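Local atomic coordinates of glutamate receptor 1 (Adineta vaga, PDB entry 4IO6), a protein that probably acts as a glutamate-gated ion channel of the ionotropic receptor family, this chain being its ligand-binding domain. Residues D104-I109 with G199-K204; R108-K113 with S177-G182. All coordinates share one frame; numbering follows the deposited sequence. Where two conformers were deposited one is given.

How the interactions relate
Interactions 1 and 2 both start from strand 103-112 and share Arg108 and Ile109. Their centres lie about 9 Å apart, on the same side of the chain's centre. Strand 103-112 comes first along the chain. Strand 176-180 and helix 181-190 follow, then strand 200-211. In the antiparallel sheet, strand 103-112 pairs with both of these strands, with 200-211 in interaction 1 and 176-180 in interaction 2. The two contacts touch: Asn105 ND2 meets Asp180 OD1 at 3.0 Å, a probable hydrogen bond. Asp180 is one of the residues hydrogen-bonded to the bound methionine, so the shared sheet connects directly to the ligand site.

Interaction 1: D104-I109 with G199-K204; sequences DNSMRI and GEDFDK
Met107 and Phe202 form an antiparallel hydrogen-bonded pair. Met107 N donates to Phe202 O at 2.8 Å and nearly straight, at 173°. The return bond, Phe202 N to Met107 O, is more bent. The two side chains share one face of the sheet. Phe202 CG sits between its own backbone N and carbonyl carbon (chi1 58°), which turns the ring back over the neighbouring strand. Met107 CB lies over one face of that ring, 3.8 Å from its centroid, a CH-pi contact. Met107 SD approaches the ring obliquely, and CE runs on beside the Asp203 carboxylate. Ile109 CG1 reaches Phe202 CE1 at 3.9 Å. With an alanine for Phe202, Met107 CB and Ile109 CG1 would probably lose their aromatic partner, leaving a gap on this face beside Phe178.

This is a short beta bridge in the sheet of the periplasmic-binding-protein-like ligand-binding domain, and the strands run at 124° to each other, well short of antiparallel. Arg108 starts out from the other face of the strand, bends at chi2 and chi3 and brings NH2 to Gly199 O at 2.9 Å, a weak hydrogen bond. Arg108 NE and Asp201 OD1, 3.6 Å apart, make at most a long, doubtful salt bridge: the oxygen lies well out of the guanidinium plane, and Asp201 has a second conformer. One water accepts from Arg108 NE and Ile109 N and donates to Glu200 O at 2.8 Å, bridging the strands where they part.

Further out, Phe178 meets the Phe202 ring edge-to-face, and Tyr144 of helix 140-149 packs on it. Met107 touches the bound methionine.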
loop_
_atom_site.group_PDB
_atom_site.type_symbol
_atom_site.label_atom_id
_atom_site.label_comp_id
_atom_site.label_asym_id
_atom_site.label_seq_id
_atom_site.Cartn_x
_atom_site.Cartn_y
_atom_site.Cartn_z
ATOM N N ASP A 104 -2.945 -3.774 -1.678
ATOM C CA ASP A 104 -3.603 -3.172 -0.537
ATOM C C ASP A 104 -4.480 -4.250 0.104
ATOM O O ASP A 104 -4.743 -5.294 -0.488
ATOM C CB ASP A 104 -4.435 -1.956 -0.938
ATOM C CG ASP A 104 -5.494 -2.269 -1.996
ATOM O OD1 ASP A 104 -5.732 -3.459 -2.298
ATOM O OD2 ASP A 104 -6.098 -1.311 -2.530
ATOM N N ASN A 105 -4.928 -4.010 1.326
ATOM C CA ASN A 105 -5.756 -4.990 2.020
ATOM C C ASN A 105 -6.544 -4.265 3.088
ATOM O O ASN A 105 -6.222 -3.143 3.463
ATOM C CB ASN A 105 -4.885 -6.060 2.686
ATOM C CG ASN A 105 -5.697 -7.159 3.314
ATOM O OD1 ASN A 105 -6.602 -7.706 2.688
ATOM N ND2 ASN A 105 -5.421 -7.446 4.587
ATOM N N SER A 106 -7.609 -4.916 3.524
ATOM C CA SER A 106 -8.390 -4.508 4.706
ATOM C C SER A 106 -9.144 -5.775 5.111
ATOM O O SER A 106 -9.128 -6.775 4.382
ATOM C CB SER A 106 -9.331 -3.346 4.375
ATOM O OG SER A 106 -10.193 -3.667 3.293
ATOM N N MET A 107 -9.812 -5.753 6.264
ATOM C CA MET A 107 -10.594 -6.900 6.722
ATOM C C MET A 107 -12.086 -6.638 6.682
ATOM O O MET A 107 -12.532 -5.481 6.719
ATOM C CB MET A 107 -10.165 -7.295 8.137
ATOM C CG MET A 107 -8.799 -7.924 8.160
ATOM S SD MET A 107 -8.408 -8.650 9.792
ATOM C CE MET A 107 -7.741 -7.262 10.663
ATOM N N ARG A 108 -12.856 -7.720 6.606
ATOM C CA ARG A 108 -14.310 -7.679 6.673
ATOM C C ARG A 108 -14.806 -8.661 7.731
ATOM O O ARG A 108 -14.136 -9.661 8.021
ATOM C CB ARG A 108 -14.956 -8.104 5.342
ATOM C CG ARG A 108 -14.610 -7.266 4.099
ATOM C CD ARG A 108 -15.190 -5.873 4.085
ATOM N NE ARG A 108 -16.608 -5.717 4.447
ATOM C CZ ARG A 108 -17.655 -5.813 3.630
ATOM N NH1 ARG A 108 -17.501 -6.137 2.350
ATOM N NH2 ARG A 108 -18.880 -5.605 4.110
ATOM N N ILE A 109 -16.003 -8.394 8.248
ATOM C CA ILE A 109 -16.722 -9.320 9.106
ATOM C C ILE A 109 -17.477 -10.342 8.248
ATOM O O ILE A 109 -18.216 -9.959 7.332
ATOM C CB ILE A 109 -17.701 -8.565 10.001
ATOM C CG1 ILE A 109 -16.939 -7.544 10.845
ATOM C CG2 ILE A 109 -18.472 -9.533 10.886
ATOM C CD1 ILE A 109 -17.833 -6.511 11.503
ATOM N N GLY A 199 -20.707 -4.731 7.307
ATOM C CA GLY A 199 -19.977 -3.654 7.954
ATOM C C GLY A 199 -18.936 -2.981 7.075
ATOM O O GLY A 199 -18.649 -3.408 5.958
ATOM N N GLU A 200 -18.366 -1.904 7.606
ATOM C CA GLU A 200 -17.295 -1.199 6.935
ATOM C C GLU A 200 -16.020 -2.025 6.982
ATOM O O GLU A 200 -15.829 -2.831 7.896
ATOM C CB GLU A 200 -17.033 0.139 7.625
ATOM C CG GLU A 200 -18.085 1.197 7.343
ATOM C CD GLU A 200 -18.168 1.527 5.859
ATOM O OE1 GLU A 200 -17.187 2.093 5.319
ATOM O OE2 GLU A 200 -19.202 1.200 5.230
ATOM N N ASP A 201 -15.165 -1.813 5.992
ATOM C CA ASP A 201 -13.833 -2.396 6.003
ATOM C C ASP A 201 -13.141 -1.915 7.279
ATOM O O ASP A 201 -13.503 -0.880 7.860
ATOM C CB ASP A 201 -13.019 -1.973 4.769
ATOM C CG ASP A 201 -13.817 -2.064 3.459
ATOM O OD1 ASP A 201 -14.845 -2.772 3.421
ATOM O OD2 ASP A 201 -13.410 -1.429 2.461
ATOM N N PHE A 202 -12.151 -2.662 7.734
ATOM C CA PHE A 202 -11.337 -2.200 8.862
ATOM C C PHE A 202 -9.886 -2.702 8.738
ATOM O O PHE A 202 -9.587 -3.578 7.957
ATOM C CB PHE A 202 -11.954 -2.598 10.208
ATOM C CG PHE A 202 -12.173 -4.072 10.387
ATOM C CD1 PHE A 202 -13.259 -4.703 9.798
ATOM C CD2 PHE A 202 -11.303 -4.828 11.166
ATOM C CE1 PHE A 202 -13.444 -6.067 9.966
ATOM C CE2 PHE A 202 -11.486 -6.169 11.349
ATOM C CZ PHE A 202 -12.548 -6.806 10.726
ATOM N N ASP A 203 -8.991 -2.097 9.506
ATOM C CA ASP A 203 -7.581 -2.496 9.526
ATOM C C ASP A 203 -6.925 -2.439 8.148
ATOM O O ASP A 203 -6.333 -3.425 7.662
ATOM C CB ASP A 203 -7.423 -3.885 10.155
ATOM C CG ASP A 203 -6.028 -4.132 10.671
ATOM O OD1 ASP A 203 -5.509 -3.235 11.360
ATOM O OD2 ASP A 203 -5.451 -5.210 10.372
ATOM N N LYS A 204 -7.015 -1.277 7.511
ATOM C CA LYS A 204 -6.362 -1.091 6.220
ATOM C C LYS A 204 -4.883 -1.420 6.385
ATOM O O LYS A 204 -4.223 -1.006 7.376
ATOM C CB LYS A 204 -6.541 0.351 5.735
ATOM C CG LYS A 204 -7.974 0.845 5.718
ATOM C CD LYS A 204 -8.597 0.810 4.335
ATOM C CE LYS A 204 -9.695 1.872 4.206
ATOM N NZ LYS A 204 -10.697 1.817 5.310
HETATM O O HOH W 1 -16.601 -5.427 7.343
#

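Interaction 2: R108-K113 with S177-G182; sequences RILMRK and SFMDIG. With MET (methionine), chain C.
Residues 108-110 and 177-179 form an antiparallel strand pair, buried inside the sheet of the ligand-binding domain. Four backbone hydrogen bonds join them. Arg108 pairs with Met179: Arg108 N donates to Met179 O at 2.7 Å, and Met179 N returns a bond to Arg108 O. Leu110 pairs with Ser177 in the same way. The bond from Leu110 N to Ser177 O is 2.9 Å long, but its donor stands 39° out of the carbonyl plane. Ile109 and Phe178 form the non-hydrogen-bonded pair between these two.

Leu110 and Met179 share one face of the sheet. With CG anti to the backbone N (chi1 -177°), the Leu110 side chain carries CD2 up against Met179 SD at 3.8 Å. Leu169, Met165 and Tyr166 of helix 162-170 pack on this face. Ser177 OG, on the same face, is hydrogen-bonded to Gly134 O, which satisfies this buried group. On the opposite face, Ile109 CG1 approaches Phe178 CE1 at 4.3 Å, obliquely to the ring, and helix 120-124 packs beside them through Met120.

Strand 176-180 passes directly into helix 181-190. The aliphatic part of Arg108 crosses the first residue of that helix, with Arg108 CG 4.0 Å from Ile181 CG1.

Asp180, at the N-cap position, points away from strand 108-112. Its OD2 accepts from the amino N of the bound methionine at 2.7 Å. Asn105 ND2 is hydrogen-bonded to the other oxygen, OD1, which probably steadies the carboxylate. Thr87, Arg92, Ala140 and Asp85 also bond the ligand. An acidic residue gripping the ligand's alpha-amino group is characteristic of the amino acid pocket of ionotropic glutamate receptors.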
loop_
_atom_site.group_PDB
_atom_site.type_symbol
_atom_site.label_atom_id
_atom_site.label_comp_id
_atom_site.label_asym_id
_atom_site.label_seq_id
_atom_site.Cartn_x
_atom_site.Cartn_y
_atom_site.Cartn_z
ATOM N N ARG A 108 -12.856 -7.720 6.606
ATOM C CA ARG A 108 -14.310 -7.679 6.673
ATOM C C ARG A 108 -14.806 -8.661 7.731
ATOM O O ARG A 108 -14.136 -9.661 8.021
ATOM C CB ARG A 108 -14.956 -8.104 5.342
ATOM C CG ARG A 108 -14.610 -7.266 4.099
ATOM C CD ARG A 108 -15.190 -5.873 4.085
ATOM N NE ARG A 108 -16.608 -5.717 4.447
ATOM C CZ ARG A 108 -17.655 -5.813 3.630
ATOM N NH1 ARG A 108 -17.501 -6.137 2.350
ATOM N NH2 ARG A 108 -18.880 -5.605 4.110
ATOM N N ILE A 109 -16.003 -8.394 8.248
ATOM C CA ILE A 109 -16.722 -9.320 9.106
ATOM C C ILE A 109 -17.477 -10.342 8.248
ATOM O O ILE A 109 -18.216 -9.959 7.332
ATOM C CB ILE A 109 -17.701 -8.565 10.001
ATOM C CG1 ILE A 109 -16.939 -7.544 10.845
ATOM C CG2 ILE A 109 -18.472 -9.533 10.886
ATOM C CD1 ILE A 109 -17.833 -6.511 11.503
ATOM N N LEU A 110 -17.239 -11.623 8.540
ATOM C CA LEU A 110 -17.894 -12.773 7.896
ATOM C C LEU A 110 -18.968 -13.361 8.799
ATOM O O LEU A 110 -18.728 -13.520 9.983
ATOM C CB LEU A 110 -16.846 -13.859 7.684
ATOM C CG LEU A 110 -17.336 -15.114 6.958
ATOM C CD1 LEU A 110 -17.715 -14.827 5.489
ATOM C CD2 LEU A 110 -16.251 -16.203 7.006
ATOM N N MET A 111 -20.126 -13.697 8.242
ATOM C CA MET A 111 -21.231 -14.238 9.052
ATOM C C MET A 111 -22.166 -15.050 8.190
ATOM O O MET A 111 -22.074 -14.993 6.978
ATOM C CB MET A 111 -22.013 -13.098 9.710
ATOM C CG MET A 111 -22.765 -12.201 8.728
ATOM S SD MET A 111 -23.671 -10.922 9.645
ATOM C CE MET A 111 -24.751 -10.278 8.376
ATOM N N ARG A 112 -23.064 -15.799 8.817
ATOM C CA ARG A 112 -24.127 -16.485 8.083
ATOM C C ARG A 112 -25.133 -15.454 7.606
ATOM O O ARG A 112 -25.438 -14.504 8.315
ATOM C CB ARG A 112 -24.871 -17.476 8.993
ATOM C CG ARG A 112 -24.104 -18.721 9.370
ATOM C CD ARG A 112 -24.970 -19.664 10.221
ATOM N NE ARG A 112 -25.524 -18.993 11.408
ATOM C CZ ARG A 112 -24.856 -18.774 12.545
ATOM N NH1 ARG A 112 -23.596 -19.172 12.688
ATOM N NH2 ARG A 112 -25.451 -18.141 13.549
ATOM N N LYS A 113 -25.709 -15.661 6.424
ATOM C CA LYS A 113 -26.769 -14.777 5.990
ATOM C C LYS A 113 -27.883 -14.776 7.014
ATOM O O LYS A 113 -28.229 -15.814 7.561
ATOM C CB LYS A 113 -27.327 -15.213 4.637
ATOM C CG LYS A 113 -26.464 -14.793 3.510
ATOM C CD LYS A 113 -27.055 -15.216 2.180
ATOM C CE LYS A 113 -26.111 -14.816 1.070
ATOM N NZ LYS A 113 -26.705 -15.178 -0.268
ATOM N N SER A 177 -16.749 -14.155 12.150
ATOM C CA SER A 177 -15.283 -14.142 12.143
ATOM C C SER A 177 -14.797 -12.988 11.260
ATOM O O SER A 177 -15.586 -12.143 10.824
ATOM C CB SER A 177 -14.710 -15.487 11.674
ATOM O OG SER A 177 -13.345 -15.615 11.988
ATOM N N PHE A 178 -13.491 -12.923 11.049
ATOM C CA PHE A 178 -12.873 -11.873 10.224
ATOM C C PHE A 178 -12.136 -12.521 9.065
ATOM O O PHE A 178 -11.524 -13.590 9.231
ATOM C CB PHE A 178 -11.822 -11.078 11.001
ATOM C CG PHE A 178 -12.319 -10.383 12.246
ATOM C CD1 PHE A 178 -13.625 -9.968 12.377
ATOM C CD2 PHE A 178 -11.417 -10.111 13.280
ATOM C CE1 PHE A 178 -14.041 -9.312 13.539
ATOM C CE2 PHE A 178 -11.813 -9.445 14.425
ATOM C CZ PHE A 178 -13.108 -9.043 14.560
ATOM N N MET A 179 -12.174 -11.861 7.908
ATOM C CA MET A 179 -11.388 -12.260 6.757
ATOM C C MET A 179 -10.792 -11.032 6.085
ATOM O O MET A 179 -11.347 -9.946 6.152
ATOM C CB MET A 179 -12.237 -12.975 5.698
ATOM C CG MET A 179 -12.643 -14.394 6.067
ATOM S SD MET A 179 -13.421 -15.294 4.703
ATOM C CE MET A 179 -12.019 -15.636 3.635
ATOM N N ASP A 180 -9.681 -11.231 5.359
ATOM C CA ASP A 180 -9.186 -10.221 4.418
ATOM C C ASP A 180 -10.207 -10.028 3.286
ATOM O O ASP A 180 -10.901 -10.967 2.899
ATOM C CB ASP A 180 -7.854 -10.654 3.805
ATOM C CG ASP A 180 -6.712 -10.729 4.806
ATOM O OD1 ASP A 180 -6.654 -9.912 5.767
ATOM O OD2 ASP A 180 -5.858 -11.634 4.639
ATOM N N ILE A 181 -10.296 -8.818 2.760
ATOM C CA ILE A 181 -11.350 -8.477 1.806
ATOM C C ILE A 181 -11.308 -9.293 0.519
ATOM O O ILE A 181 -12.350 -9.725 0.035
ATOM C CB ILE A 181 -11.329 -6.951 1.542
ATOM C CG1 ILE A 181 -12.527 -6.533 0.715
ATOM C CG2 ILE A 181 -10.003 -6.488 0.952
ATOM C CD1 ILE A 181 -12.822 -5.055 0.808
ATOM N N GLY A 182 -10.124 -9.530 -0.022
ATOM C CA GLY A 182 -10.023 -10.206 -1.308
ATOM C C GLY A 182 -10.559 -11.613 -1.234
ATOM O O GLY A 182 -11.414 -12.019 -2.038
HETATM N N MET C . -3.465 -11.819 5.957
HETATM C CA MET C . -3.641 -12.265 7.355
HETATM C C MET C . -2.304 -12.452 8.022
HETATM O O MET C . -1.225 -12.307 7.378
HETATM C CB MET C . -4.457 -13.558 7.467
HETATM C CG MET C . -5.939 -13.302 7.424
HETATM S SD MET C . -6.416 -12.445 8.989
HETATM C CE MET C . -8.008 -11.757 8.516
HETATM O OXT MET C . -2.227 -12.765 9.216
#